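PDB 2QM1: glucokinase from Enterococcus faecalis, which probably phosphorylates glucose with ATP as a glucokinase of the ROK family, and binds zinc and magnesium ions. Local coordinates for residues E52-R55 / H56-L60; E102-E105 / S106-I110. All coordinates share one frame; numbering follows the deposited sequence. Where two conformers were deposited one is given.

Contact 1. Residues E52-R55 / H56-L60; sequences ESIR and HRIDL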
loop_
_atom_site.group_PDB
_atom_site.type_symbol
_atom_site.label_atom_id
_atom_site.label_comp_id
_atom_site.label_asym_id
_atom_site.label_seq_id
_atom_site.Cartn_x
_atom_site.Cartn_y
_atom_site.Cartn_z
ATOM N N GLU B 52 -8.884 -6.596 35.405
ATOM C CA GLU B 52 -8.689 -7.515 36.520
ATOM C C GLU B 52 -7.410 -8.331 36.472
ATOM O O GLU B 52 -6.780 -8.492 37.499
ATOM C CB GLU B 52 -9.879 -8.453 36.695
ATOM C CG GLU B 52 -9.769 -9.414 37.859
ATOM C CD GLU B 52 -9.374 -8.750 39.194
ATOM O OE1 GLU B 52 -8.661 -9.411 39.971
ATOM O OE2 GLU B 52 -9.770 -7.592 39.470
ATOM N N SER B 53 -7.068 -8.885 35.304
ATOM C CA SER B 53 -5.880 -9.724 35.198
ATOM C C SER B 53 -4.597 -8.890 35.460
ATOM O O SER B 53 -3.666 -9.354 36.102
ATOM C CB SER B 53 -5.840 -10.393 33.825
ATOM O OG SER B 53 -4.653 -11.154 33.643
ATOM N N ILE B 54 -4.559 -7.650 34.970
ATOM C CA ILE B 54 -3.427 -6.775 35.226
ATOM C C ILE B 54 -3.390 -6.270 36.675
ATOM O O ILE B 54 -2.345 -6.261 37.310
ATOM C CB ILE B 54 -3.388 -5.617 34.214
ATOM C CG1 ILE B 54 -2.930 -6.128 32.845
ATOM C CG2 ILE B 54 -2.492 -4.447 34.734
ATOM C CD1 ILE B 54 -3.240 -5.178 31.761
ATOM N N ARG B 55 -4.525 -5.875 37.209
ATOM C CA ARG B 55 -4.540 -5.469 38.594
ATOM C C ARG B 55 -4.004 -6.622 39.477
ATOM O O ARG B 55 -3.177 -6.403 40.371
ATOM C CB ARG B 55 -5.953 -5.109 39.029
ATOM C CG ARG B 55 -6.432 -3.767 38.520
ATOM C CD ARG B 55 -7.848 -3.537 39.003
ATOM N NE ARG B 55 -8.391 -2.229 38.614
ATOM C CZ ARG B 55 -9.692 -1.938 38.579
ATOM N NH1 ARG B 55 -10.583 -2.860 38.903
ATOM N NH2 ARG B 55 -10.098 -0.726 38.205
ATOM N N HIS B 56 -4.479 -7.847 39.210
ATOM C CA HIS B 56 -4.128 -9.011 40.051
ATOM C C HIS B 56 -2.648 -9.394 39.968
ATOM O O HIS B 56 -2.100 -9.883 40.953
ATOM C CB HIS B 56 -5.008 -10.219 39.697
ATOM C CG HIS B 56 -4.831 -11.397 40.602
ATOM N ND1 HIS B 56 -5.430 -11.483 41.842
ATOM C CD2 HIS B 56 -4.117 -12.541 40.446
ATOM C CE1 HIS B 56 -5.107 -12.638 42.402
ATOM N NE2 HIS B 56 -4.309 -13.294 41.576
ATOM N N ARG B 57 -2.016 -9.155 38.816
ATOM C CA ARG B 57 -0.609 -9.540 38.562
ATOM C C ARG B 57 0.271 -8.559 39.314
ATOM O O ARG B 57 1.225 -8.919 40.055
ATOM C CB ARG B 57 -0.322 -9.494 37.053
ATOM C CG ARG B 57 1.040 -10.058 36.627
ATOM C CD ARG B 57 0.970 -11.574 36.699
ATOM N NE ARG B 57 2.248 -12.154 36.326
ATOM C CZ ARG B 57 2.421 -13.414 35.945
ATOM N NH1 ARG B 57 1.388 -14.274 35.972
ATOM N NH2 ARG B 57 3.655 -13.826 35.634
ATOM N N ILE B 58 -0.090 -7.292 39.153
ATOM C CA ILE B 58 0.564 -6.237 39.907
ATOM C C ILE B 58 0.468 -6.450 41.413
ATOM O O ILE B 58 1.453 -6.297 42.129
ATOM C CB ILE B 58 0.070 -4.861 39.496
ATOM C CG1 ILE B 58 0.692 -4.519 38.157
ATOM C CG2 ILE B 58 0.510 -3.795 40.549
ATOM C CD1 ILE B 58 0.013 -3.387 37.401
ATOM N N ASP B 59 -0.713 -6.831 41.873
ATOM C CA ASP B 59 -0.939 -7.088 43.270
ATOM C C ASP B 59 -0.263 -8.403 43.733
ATOM O O ASP B 59 0.392 -8.452 44.775
ATOM C CB ASP B 59 -2.439 -7.113 43.507
ATOM C CG ASP B 59 -2.800 -7.487 44.910
ATOM O OD1 ASP B 59 -2.242 -6.878 45.860
ATOM O OD2 ASP B 59 -3.678 -8.376 45.070
ATOM N N LEU B 60 -0.407 -9.450 42.926
ATOM C CA LEU B 60 0.191 -10.743 43.246
ATOM C C LEU B 60 1.694 -10.638 43.540
ATOM O O LEU B 60 2.192 -11.290 44.442
ATOM C CB LEU B 60 -0.088 -11.782 42.134
ATOM C CG LEU B 60 0.262 -13.265 42.341
ATOM C CD1 LEU B 60 -0.241 -13.836 43.690
ATOM C CD2 LEU B 60 -0.162 -14.112 41.135
#
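The carboxylate of E52 and the imidazole of H56, one turn further on, come near each other with planes 51° apart. E52 OE1 approaches the ring obliquely, and its closest neighbour on H56 is CB rather than a ring atom, OE1 to CB 3.8 Å. The carboxylate swings towards the following turn because the chain leaves with CG anti to the backbone N (chi1 -178°) and then bends at chi2. The ionisable ends do not touch, E52 OE1 being 4.3 Å from H56 ND1, so any attraction would be modest and depend on the ring being doubly protonated. On the side turned to the protein, the buried I54 packs its CG2 against CD1 of the partly exposed I58 at 3.8 Å, the two side chains crossing at a slant; F20 of strand 17-24 and L108 of helix 100-108 also press on I54. The backbone beneath is held by i to i+4 bonds. I58 N points almost straight at I54 O (3.1 Å, N-H...O angle 170°), and D59 N reaches R55 O at 2.9 Å; the bond from R57 N to S53 O is longer, 3.2 Å, and more bent. The polar ends of S53 and R57 turn to strand 29-36, where S53 OG bonds to W33 NE1 and R57 NH2 to Q31 OE1. Apolar residues four apart on the inner side, with E52, H56 and D59 exposed, mark the last turns of an amphipathic alpha-helix lying against the N-terminal sheet of this actin-like ATPase fold.

Contact 2. Residues E102-E105 / S106-I110; sequences EQIE and SALGI
The C-terminal end of helix 100-108, where the chain turns over at a glycine to enter strand 112-116, is closed by contacts between residues three to five apart. G109 leaves the helical conformation with positive phi (71°), and its N still bonds to E105 O at 2.9 Å, completing the last full turn. One residue earlier, L108 N bonds to I104 O at 2.9 Å but with a bent N-H...O angle of 138°, and adds a weak bond to E105 O. E105 O thus takes two N-H groups, one of them weakly. Further back the turns are regular: A107 N to Q103 O and S106 N to E102 O both measure 3.0 Å. Among the side chains, I104 and L108 run alongside each other from one turn to the next, I104 CG2 touching L108 CD2 at 3.7 Å. Both face strand 68-75, I104 meeting M73 and L108 meeting I71. I104 CG2 stands anti to the backbone N while CG1 lies beside it (chi1 -62°), which turns the methyl towards the next turn. E105 runs out extended beyond CG; CG passes 3.7 Å from I110 O, and OE2 accepts the N-H of F112, tying the helix to the start of the strand. Helix 100-108 is the helix of a beta-alpha-beta crossover joining the parallel strands 68-75 and 112-116, as expected in the actin-like ATPase fold.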
loop_
_atom_site.group_PDB
_atom_site.type_symbol
_atom_site.label_atom_id
_atom_site.label_comp_id
_atom_site.label_asym_id
_atom_site.label_seq_id
_atom_site.Cartn_x
_atom_site.Cartn_y
_atom_site.Cartn_z
ATOM N N GLU B 102 -10.588 4.300 26.694
ATOM C CA GLU B 102 -11.192 5.003 27.807
ATOM C C GLU B 102 -11.346 4.106 29.049
ATOM O O GLU B 102 -10.972 4.509 30.144
ATOM C CB GLU B 102 -12.545 5.528 27.381
ATOM C CG GLU B 102 -12.990 6.772 28.087
ATOM C CD GLU B 102 -14.161 7.374 27.336
ATOM O OE1 GLU B 102 -15.295 6.854 27.530
ATOM O OE2 GLU B 102 -13.946 8.328 26.533
ATOM N N GLN B 103 -11.877 2.900 28.866
ATOM C CA GLN B 103 -12.164 2.018 29.991
ATOM C C GLN B 103 -10.882 1.596 30.702
ATOM O O GLN B 103 -10.766 1.703 31.928
ATOM C CB GLN B 103 -13.020 0.832 29.544
ATOM C CG GLN B 103 -14.332 1.297 28.802
ATOM C CD GLN B 103 -15.169 0.196 28.135
ATOM O OE1 GLN B 103 -16.422 0.321 28.015
ATOM N NE2 GLN B 103 -14.511 -0.851 27.675
ATOM N N ILE B 104 -9.886 1.191 29.931
ATOM C CA ILE B 104 -8.670 0.665 30.534
ATOM C C ILE B 104 -7.827 1.758 31.151
ATOM O O ILE B 104 -7.301 1.610 32.264
ATOM C CB ILE B 104 -7.873 -0.187 29.499
ATOM C CG1 ILE B 104 -8.754 -1.360 29.102
ATOM C CG2 ILE B 104 -6.486 -0.646 30.072
ATOM C CD1 ILE B 104 -8.107 -2.345 28.228
ATOM N N GLU B 105 -7.674 2.856 30.430
ATOM C CA GLU B 105 -6.846 3.915 30.934
ATOM C C GLU B 105 -7.466 4.386 32.230
ATOM O O GLU B 105 -6.776 4.583 33.248
ATOM C CB GLU B 105 -6.747 5.067 29.924
ATOM C CG GLU B 105 -5.362 5.628 29.841
ATOM C CD GLU B 105 -5.188 6.608 28.729
ATOM O OE1 GLU B 105 -6.076 7.470 28.538
ATOM O OE2 GLU B 105 -4.143 6.517 28.063
ATOM N N SER B 106 -8.785 4.530 32.200
ATOM C CA SER B 106 -9.515 4.974 33.407
ATOM C C SER B 106 -9.311 4.056 34.625
ATOM O O SER B 106 -8.950 4.500 35.723
ATOM C CB SER B 106 -10.992 5.112 33.111
ATOM O OG SER B 106 -11.616 5.741 34.227
ATOM N N ALA B 107 -9.513 2.763 34.398
ATOM C CA ALA B 107 -9.416 1.752 35.441
ATOM C C ALA B 107 -7.996 1.590 35.997
ATOM O O ALA B 107 -7.821 1.283 37.163
ATOM C CB ALA B 107 -9.904 0.414 34.920
ATOM N N LEU B 108 -7.002 1.753 35.135
ATOM C CA LEU B 108 -5.646 1.322 35.466
ATOM C C LEU B 108 -4.735 2.491 35.858
ATOM O O LEU B 108 -3.813 2.307 36.644
ATOM C CB LEU B 108 -5.065 0.481 34.318
ATOM C CG LEU B 108 -4.897 -1.035 34.502
ATOM C CD1 LEU B 108 -5.678 -1.661 35.715
ATOM C CD2 LEU B 108 -5.033 -1.903 33.201
ATOM N N GLY B 109 -4.993 3.693 35.350
ATOM C CA GLY B 109 -4.151 4.846 35.734
ATOM C C GLY B 109 -2.738 4.784 35.148
ATOM O O GLY B 109 -1.780 5.402 35.678
ATOM N N ILE B 110 -2.609 4.044 34.063
ATOM C CA ILE B 110 -1.363 4.016 33.319
ATOM C C ILE B 110 -1.681 4.143 31.823
ATOM O O ILE B 110 -2.642 3.546 31.340
ATOM C CB ILE B 110 -0.486 2.777 33.678
ATOM C CG1 ILE B 110 -0.296 1.836 32.504
ATOM C CG2 ILE B 110 -0.960 2.065 34.930
ATOM C CD1 ILE B 110 1.042 1.940 31.969
#

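Both contacts lie on the same outer side of the chain, far from the annotated metal sites. Contact 1 is mainly a surface contact ending helix 46-60; contact 2 is partly buried and ends helix 100-108. The helices meet where R55 NH2 probably bonds to A107 O at 3.2 Å. Beside it, R55 CG packs on L108 CD1 at 3.6 Å and I54 CG2 on L108 CD2 at 3.9 Å, which joins the I54-I58 and I104-L108 pairs. Contact 1 sends S53 and R57 to strand 29-36 and I54 to strand 17-24 and L108; contact 2 packs its apolar side chains mainly on strand 68-75 and helix 46-60, while E105 OE2 accepts the F112 N-H.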